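Side-chain contacts in DotU family type IV/VI secretion system protein (Acinetobacter baumannii, PDB 6Y4R), which probably serves, as the cytoplasmic domain of TssL, in the membrane-embedded complex of the bacterial type VI secretion system: residues Ala52-Asp57 with Leu119-Val124; Ala58-Cys63 with Gly101-Glu106; Glu106-Leu111 with Glu123-Cys128. One frame throughout, in Å; residues are numbered along the deposited sequence.

Interaction 1 (Ala52-Asp57 with Leu119-Val124); sequences ADDIHD and LAALEV
Asp54 and Ala121 bring the two helices together: their CA atoms lie only 5.2 Å apart, the shortest CA-CA spacing between Ala52-Asp57 and Leu119-Val124. Both segments are the first turns of their helices, and they run in the same general direction. Such close backbones go with small side chains at the interface, and here the second helix offers two alanines. Both Ala120 and Ala121 direct their CB toward the aspartate-bearing helix. Asp54 does the reaching from the other side. Its CG stands anti to the carbonyl carbon and beside the backbone N (chi1 -79°), which swings the carboxylate across to the alanines although the CB itself does not aim straight at them. The two oxygens share out the pair: OD1 of Asp54 lies 3.6 Å from CB of Ala121, while OD2 of Asp54 is 4.1 Å from CB of Ala120. These are van der Waals contacts of a carboxylate laid against methyl groups, and no hydrogen bond links the segments directly. The polar grip comes from outside both segments, from Arg118 just ahead of Leu119. Arg118 NH2 makes a salt bridge to Asp54 OD1 and Arg118 NH1 another to Asp57 OD1, so one guanidinium ties together two carboxylates a turn apart and probably offsets the cost of burying them. At the start of helix 52-71, Ser51 OG is hydrogen-bonded to Asp54 N. The arrangement is a close, alanine-lined pairing of two helix starts within an all-helical fold. Around this junction, Leu4 of helix 4-7 packs on Asp54, Ala120 and Val124, Ile107 of helix 100-114 touches Asp57, and Leu122 turns to helices 100-114 and 143-159.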
# COMPACT_ATOMS: atom_id res chain seq x y z
N ALA A 52 1.01 -15.74 7.68
CA ALA A 52 0.17 -14.70 8.27
C ALA A 52 0.87 -13.35 8.30
O ALA A 52 0.19 -12.32 8.22
CB ALA A 52 -0.24 -15.10 9.68
N ASP A 53 2.20 -13.32 8.41
CA ASP A 53 2.88 -12.03 8.40
C ASP A 53 2.91 -11.42 7.01
O ASP A 53 2.76 -10.20 6.86
CB ASP A 53 4.30 -12.14 8.96
CG ASP A 53 4.35 -12.88 10.28
OD1 ASP A 53 4.25 -12.22 11.33
OD2 ASP A 53 4.51 -14.11 10.26
N ASP A 54 3.08 -12.25 5.96
CA ASP A 54 3.04 -11.73 4.59
C ASP A 54 1.68 -11.12 4.28
O ASP A 54 1.59 -10.00 3.77
CB ASP A 54 3.37 -12.83 3.57
CG ASP A 54 4.88 -13.11 3.44
OD1 ASP A 54 5.68 -12.54 4.22
OD2 ASP A 54 5.27 -13.89 2.53
N ILE A 55 0.60 -11.82 4.66
CA ILE A 55 -0.75 -11.30 4.44
C ILE A 55 -0.94 -9.99 5.20
O ILE A 55 -1.44 -8.99 4.67
CB ILE A 55 -1.81 -12.34 4.86
CG1 ILE A 55 -1.86 -13.55 3.92
CG2 ILE A 55 -3.21 -11.69 4.97
CD1 ILE A 55 -2.31 -14.82 4.64
N HIS A 56 -0.54 -10.00 6.48
CA HIS A 56 -0.68 -8.83 7.35
C HIS A 56 0.08 -7.64 6.78
O HIS A 56 -0.44 -6.51 6.75
CB HIS A 56 -0.17 -9.18 8.76
CG HIS A 56 -0.17 -8.06 9.74
ND1 HIS A 56 -1.23 -7.78 10.57
CD2 HIS A 56 0.78 -7.13 10.03
CE1 HIS A 56 -0.94 -6.75 11.35
NE2 HIS A 56 0.27 -6.32 11.03
N ASP A 57 1.31 -7.86 6.31
CA ASP A 57 2.13 -6.73 5.87
C ASP A 57 1.77 -6.25 4.48
O ASP A 57 1.94 -5.06 4.20
CB ASP A 57 3.62 -7.07 5.93
CG ASP A 57 4.13 -7.25 7.35
OD1 ASP A 57 5.16 -7.96 7.55
OD2 ASP A 57 3.50 -6.69 8.27
N LEU A 119 10.16 -12.45 0.20
CA LEU A 119 10.23 -11.69 -1.05
C LEU A 119 8.86 -11.40 -1.63
O LEU A 119 8.70 -10.42 -2.37
CB LEU A 119 11.09 -12.45 -2.06
CG LEU A 119 11.01 -12.10 -3.55
CD1 LEU A 119 11.70 -10.80 -3.85
CD2 LEU A 119 11.65 -13.22 -4.37
N ALA A 120 7.86 -12.24 -1.34
CA ALA A 120 6.51 -11.93 -1.79
C ALA A 120 6.00 -10.66 -1.11
O ALA A 120 5.42 -9.79 -1.75
CB ALA A 120 5.56 -13.10 -1.53
N ALA A 121 6.22 -10.54 0.21
CA ALA A 121 5.86 -9.31 0.89
C ALA A 121 6.66 -8.12 0.37
O ALA A 121 6.12 -7.03 0.18
CB ALA A 121 6.08 -9.45 2.40
N LEU A 122 7.95 -8.34 0.08
CA LEU A 122 8.80 -7.20 -0.27
C LEU A 122 8.49 -6.67 -1.66
O LEU A 122 8.65 -5.47 -1.90
CB LEU A 122 10.28 -7.58 -0.09
CG LEU A 122 11.40 -6.66 -0.58
CD1 LEU A 122 11.54 -5.49 0.38
CD2 LEU A 122 12.69 -7.43 -0.62
N GLU A 123 8.00 -7.53 -2.56
CA GLU A 123 7.54 -7.08 -3.87
C GLU A 123 6.34 -6.12 -3.76
O GLU A 123 6.20 -5.21 -4.59
CB GLU A 123 7.15 -8.29 -4.71
CG GLU A 123 8.24 -8.85 -5.60
CD GLU A 123 7.98 -10.31 -5.95
OE1 GLU A 123 7.03 -10.87 -5.39
OE2 GLU A 123 8.65 -10.87 -6.86
N VAL A 124 5.47 -6.35 -2.77
CA VAL A 124 4.34 -5.45 -2.50
C VAL A 124 4.84 -4.10 -1.99
O VAL A 124 4.38 -3.04 -2.44
CB VAL A 124 3.35 -6.12 -1.52
CG1 VAL A 124 2.33 -5.13 -0.99
CG2 VAL A 124 2.62 -7.28 -2.19

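Interaction 2 (Ala58-Cys63 with Gly101-Glu106); sequences AKYAFC and GYQFFE
Tyr60, Phe104 and Ala61 have the most surface buried where helix segment Ala58-Cys63 meets Gly101-Glu106. Tyr60 points its CB at the opposite helix, and with CG anti to the backbone N (chi1 178°) the phenol extends outward to span much of the gap. Its end arrives beside Gln103: OH of Tyr60 lies 3.6 Å from CB of Gln103, and 3.8 Å from CG of Gln103. The hydroxyl therefore rests against the aliphatic base of the glutamine. The two side chains cross at about a right angle, yet the phenol ring and the amide plane are tilted by only 12°. Further along the same ring, the backbone takes part: N of Phe104 approaches the ring edge near its plane, 4.3 Å from CE1 of Tyr60. A second point of contact lies on the next residue of each helix. Phe104 carries its ring back toward the first helix although its CB does not aim there, and CE2 of Phe104 meets CB of Ala61 at 3.9 Å, a plain apolar touch. Ala61 and Phe104 also have the nearest CA atoms of the two segments, 6.6 Å apart. The segment axes approach to 10.7 Å and run roughly antiparallel, at 145°, a spacing bridged by aromatic side chains. Neighbouring rings extend the cluster: Phe95 of helix 90-95 meets Tyr60 edge-to-face, while Phe104 stacks with Phe133 and meets the ring of Phe125 at a slant. Roughly antiparallel helices joined through buried aromatic and alanine side chains belong here to the all-helical DotU/TssL cytoplasmic fold, in which this contact joins helix 52-71 to helix 100-114.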
# COMPACT_ATOMS: atom_id res chain seq x y z
N ALA A 58 1.27 -7.12 3.60
CA ALA A 58 0.79 -6.66 2.30
C ALA A 58 -0.45 -5.79 2.46
O ALA A 58 -0.54 -4.70 1.89
CB ALA A 58 0.50 -7.86 1.40
N LYS A 59 -1.40 -6.24 3.27
CA LYS A 59 -2.56 -5.41 3.55
C LYS A 59 -2.18 -4.10 4.25
O LYS A 59 -2.78 -3.05 3.99
CB LYS A 59 -3.58 -6.20 4.36
CG LYS A 59 -4.58 -5.33 5.08
CD LYS A 59 -5.92 -6.02 5.21
CE LYS A 59 -6.00 -6.88 6.45
NZ LYS A 59 -7.11 -7.86 6.26
N TYR A 60 -1.18 -4.14 5.15
CA TYR A 60 -0.77 -2.93 5.85
C TYR A 60 -0.21 -1.89 4.88
O TYR A 60 -0.54 -0.70 4.96
CB TYR A 60 0.27 -3.27 6.93
CG TYR A 60 0.80 -2.06 7.69
CD1 TYR A 60 1.83 -1.27 7.17
CD2 TYR A 60 0.25 -1.69 8.91
CE1 TYR A 60 2.29 -0.15 7.84
CE2 TYR A 60 0.70 -0.58 9.60
CZ TYR A 60 1.72 0.19 9.06
OH TYR A 60 2.17 1.30 9.76
N ALA A 61 0.65 -2.34 3.95
CA ALA A 61 1.24 -1.46 2.96
C ALA A 61 0.18 -0.88 2.04
O ALA A 61 0.26 0.29 1.67
CB ALA A 61 2.29 -2.23 2.14
N PHE A 62 -0.79 -1.70 1.64
CA PHE A 62 -1.83 -1.20 0.74
C PHE A 62 -2.69 -0.15 1.44
O PHE A 62 -3.13 0.82 0.81
CB PHE A 62 -2.69 -2.35 0.23
CG PHE A 62 -3.87 -1.91 -0.59
CD1 PHE A 62 -3.81 -1.94 -1.97
CD2 PHE A 62 -5.06 -1.49 0.02
CE1 PHE A 62 -4.90 -1.54 -2.74
CE2 PHE A 62 -6.15 -1.08 -0.75
CZ PHE A 62 -6.07 -1.12 -2.13
N CYS A 63 -2.97 -0.34 2.73
CA CYS A 63 -3.77 0.63 3.47
C CYS A 63 -2.98 1.92 3.71
O CYS A 63 -3.53 3.02 3.58
CB CYS A 63 -4.25 0.02 4.78
SG CYS A 63 -5.49 -1.30 4.53
N GLY A 101 3.74 6.43 7.98
CA GLY A 101 4.81 7.15 7.30
C GLY A 101 6.19 6.69 7.72
O GLY A 101 7.12 6.67 6.90
N TYR A 102 6.36 6.30 8.98
CA TYR A 102 7.61 5.78 9.49
C TYR A 102 7.66 4.26 9.52
O TYR A 102 8.67 3.67 9.15
CB TYR A 102 7.86 6.29 10.93
CG TYR A 102 8.11 7.77 11.03
CD1 TYR A 102 7.07 8.69 10.94
CD2 TYR A 102 9.40 8.26 11.21
CE1 TYR A 102 7.31 10.05 11.02
CE2 TYR A 102 9.65 9.61 11.30
CZ TYR A 102 8.60 10.50 11.20
OH TYR A 102 8.86 11.85 11.29
N GLN A 103 6.57 3.61 9.90
CA GLN A 103 6.61 2.18 10.16
C GLN A 103 6.56 1.35 8.88
O GLN A 103 7.03 0.21 8.88
CB GLN A 103 5.49 1.83 11.13
CG GLN A 103 5.43 0.38 11.50
CD GLN A 103 4.63 0.18 12.73
OE1 GLN A 103 4.01 -0.86 12.93
NE2 GLN A 103 4.65 1.19 13.60
N PHE A 104 6.03 1.91 7.79
CA PHE A 104 6.15 1.25 6.49
C PHE A 104 7.62 0.99 6.17
O PHE A 104 7.96 -0.04 5.57
CB PHE A 104 5.48 2.15 5.43
CG PHE A 104 5.63 1.69 4.00
CD1 PHE A 104 6.85 1.75 3.33
CD2 PHE A 104 4.51 1.26 3.29
CE1 PHE A 104 6.97 1.36 1.99
CE2 PHE A 104 4.62 0.87 1.94
CZ PHE A 104 5.85 0.92 1.30
N PHE A 105 8.51 1.91 6.57
CA PHE A 105 9.94 1.79 6.26
C PHE A 105 10.69 0.93 7.26
O PHE A 105 11.73 0.37 6.88
CB PHE A 105 10.55 3.19 6.13
CG PHE A 105 10.03 3.95 4.91
CD1 PHE A 105 10.39 3.54 3.62
CD2 PHE A 105 9.16 5.02 5.04
CE1 PHE A 105 9.92 4.19 2.50
CE2 PHE A 105 8.69 5.68 3.93
CZ PHE A 105 9.07 5.26 2.64
N GLU A 106 10.21 0.81 8.51
CA GLU A 106 10.74 -0.18 9.45
C GLU A 106 10.46 -1.60 8.96
O GLU A 106 11.35 -2.45 8.95
CB GLU A 106 10.12 0.04 10.82
CG GLU A 106 10.28 1.46 11.30
CD GLU A 106 10.21 1.59 12.82
OE1 GLU A 106 10.83 2.53 13.38
OE2 GLU A 106 9.49 0.79 13.46

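Interaction 3 (Glu106-Leu111 with Glu123-Cys128); sequences EILEQL and EVFHYC
Phe125 carries the whole contact on its side, meeting Ile107, Leu108 and Leu111 of the opposing helix. Its chi1 of -86° sends the ring between these three residues, each of which touches a different part of it. Leu111 comes over one face: its CD1 sits 4.1 Å from the Phe125 ring centroid and 25° off the normal, a CH-pi contact displaced toward the rim. Ile107 reaches the far end, where its CG2, the branch anti to the backbone N, lies 3.5 Å from CZ of Phe125. The two side chains cross at about a right angle. With Phe104, whose ring also meets Phe125, these residues are spaced as the four corners of a hole on helix 100-114, so that Phe125 fits in the knobs-into-holes manner of helical bundles. Leu108 takes the base of the knob instead. Its CG lies anti to the backbone N (chi1 174°), and its CD1 reaches 3.7 Å from CB of Phe125 as the two side chains slide past each other in opposite directions. The methyl of Ala61, from helix 52-71, covers the ring's opposite face, while Asp57 of the same helix comes up near its rim.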
# COMPACT_ATOMS: atom_id res chain seq x y z
N GLU A 106 10.21 0.81 8.51
CA GLU A 106 10.74 -0.18 9.45
C GLU A 106 10.46 -1.60 8.96
O GLU A 106 11.35 -2.45 8.95
CB GLU A 106 10.12 0.04 10.82
CG GLU A 106 10.28 1.46 11.30
CD GLU A 106 10.21 1.59 12.82
OE1 GLU A 106 10.83 2.53 13.38
OE2 GLU A 106 9.49 0.79 13.46
N ILE A 107 9.21 -1.86 8.56
CA ILE A 107 8.82 -3.16 8.01
C ILE A 107 9.58 -3.44 6.71
O ILE A 107 9.95 -4.59 6.42
CB ILE A 107 7.29 -3.22 7.81
CG1 ILE A 107 6.57 -2.93 9.15
CG2 ILE A 107 6.88 -4.57 7.21
CD1 ILE A 107 5.05 -2.83 9.09
N LEU A 108 9.82 -2.41 5.92
CA LEU A 108 10.55 -2.63 4.68
C LEU A 108 11.98 -3.07 4.97
O LEU A 108 12.48 -4.00 4.32
CB LEU A 108 10.54 -1.35 3.83
CG LEU A 108 11.37 -1.33 2.56
CD1 LEU A 108 10.68 -2.16 1.49
CD2 LEU A 108 11.56 0.09 2.08
N GLU A 109 12.61 -2.50 6.01
CA GLU A 109 13.98 -2.88 6.33
C GLU A 109 14.06 -4.30 6.89
O GLU A 109 15.08 -4.98 6.72
CB GLU A 109 14.59 -1.91 7.35
CG GLU A 109 14.52 -0.42 7.02
CD GLU A 109 15.36 -0.01 5.83
OE1 GLU A 109 16.11 -0.83 5.29
OE2 GLU A 109 15.25 1.17 5.39
N GLN A 110 12.99 -4.75 7.57
CA GLN A 110 12.92 -6.13 8.02
C GLN A 110 12.84 -7.10 6.84
O GLN A 110 13.44 -8.18 6.88
CB GLN A 110 11.72 -6.35 8.94
CG GLN A 110 11.72 -5.52 10.20
CD GLN A 110 10.44 -5.75 11.03
OE1 GLN A 110 9.46 -4.99 10.94
NE2 GLN A 110 10.47 -6.81 11.84
N LEU A 111 12.10 -6.72 5.78
CA LEU A 111 11.90 -7.61 4.63
C LEU A 111 13.10 -7.63 3.70
O LEU A 111 13.40 -8.66 3.09
CB LEU A 111 10.68 -7.23 3.81
CG LEU A 111 9.35 -7.02 4.49
CD1 LEU A 111 8.33 -6.38 3.48
CD2 LEU A 111 8.96 -8.37 5.04
N GLU A 123 8.00 -7.53 -2.56
CA GLU A 123 7.54 -7.08 -3.87
C GLU A 123 6.34 -6.12 -3.76
O GLU A 123 6.20 -5.21 -4.59
CB GLU A 123 7.15 -8.29 -4.71
CG GLU A 123 8.24 -8.85 -5.60
CD GLU A 123 7.98 -10.31 -5.95
OE1 GLU A 123 7.03 -10.87 -5.39
OE2 GLU A 123 8.65 -10.87 -6.86
N VAL A 124 5.47 -6.35 -2.77
CA VAL A 124 4.34 -5.45 -2.50
C VAL A 124 4.84 -4.10 -1.99
O VAL A 124 4.38 -3.04 -2.44
CB VAL A 124 3.35 -6.12 -1.52
CG1 VAL A 124 2.33 -5.13 -0.99
CG2 VAL A 124 2.62 -7.28 -2.19
N PHE A 125 5.76 -4.10 -1.01
CA PHE A 125 6.23 -2.83 -0.47
C PHE A 125 6.97 -2.00 -1.52
O PHE A 125 6.88 -0.77 -1.50
CB PHE A 125 7.15 -3.03 0.72
CG PHE A 125 6.42 -3.15 2.04
CD1 PHE A 125 5.59 -4.22 2.29
CD2 PHE A 125 6.58 -2.18 3.03
CE1 PHE A 125 4.93 -4.32 3.51
CE2 PHE A 125 5.91 -2.28 4.23
CZ PHE A 125 5.10 -3.35 4.47
N HIS A 126 7.70 -2.66 -2.44
CA HIS A 126 8.33 -1.95 -3.55
C HIS A 126 7.29 -1.37 -4.50
O HIS A 126 7.41 -0.22 -4.95
CB HIS A 126 9.27 -2.90 -4.30
CG HIS A 126 9.86 -2.34 -5.56
ND1 HIS A 126 9.49 -2.79 -6.81
CD2 HIS A 126 10.82 -1.41 -5.76
CE1 HIS A 126 10.19 -2.14 -7.73
NE2 HIS A 126 11.00 -1.30 -7.12
N TYR A 127 6.24 -2.14 -4.80
CA TYR A 127 5.21 -1.69 -5.73
C TYR A 127 4.38 -0.54 -5.17
O TYR A 127 3.92 0.32 -5.92
CB TYR A 127 4.33 -2.87 -6.12
CG TYR A 127 3.45 -2.61 -7.31
CD1 TYR A 127 4.00 -2.33 -8.54
CD2 TYR A 127 2.08 -2.70 -7.21
CE1 TYR A 127 3.20 -2.09 -9.65
CE2 TYR A 127 1.26 -2.47 -8.31
CZ TYR A 127 1.83 -2.16 -9.52
OH TYR A 127 1.03 -1.93 -10.62
N CYS A 128 4.16 -0.50 -3.86
CA CYS A 128 3.54 0.67 -3.26
C CYS A 128 4.45 1.89 -3.40
O CYS A 128 3.97 3.02 -3.53
CB CYS A 128 3.23 0.39 -1.79
SG CYS A 128 1.99 -0.90 -1.58

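Overall arrangement
Three helices meet pairwise here: interaction 1 joins helix 52-71 to helix 119-130, interaction 2 joins helix 52-71 to helix 100-114, and interaction 3 closes the triangle. The centre of interaction 3 lies about 8 Å from each of the other two, whose centres are about 10 Å apart. Phe125 links interactions 2 and 3: CE1 of Phe125 lies 3.6 Å from CB of Ala61. Leu122 CD1 packs 3.6 Å from Leu108 CD1 between interactions 1 and 3, and Val124 CG1 reaches Ala58 CA at 3.9 Å between interactions 1 and 2. The three contacts thus adjoin one another, from the Arg118-bound aspartates at one end to Tyr60 at the other.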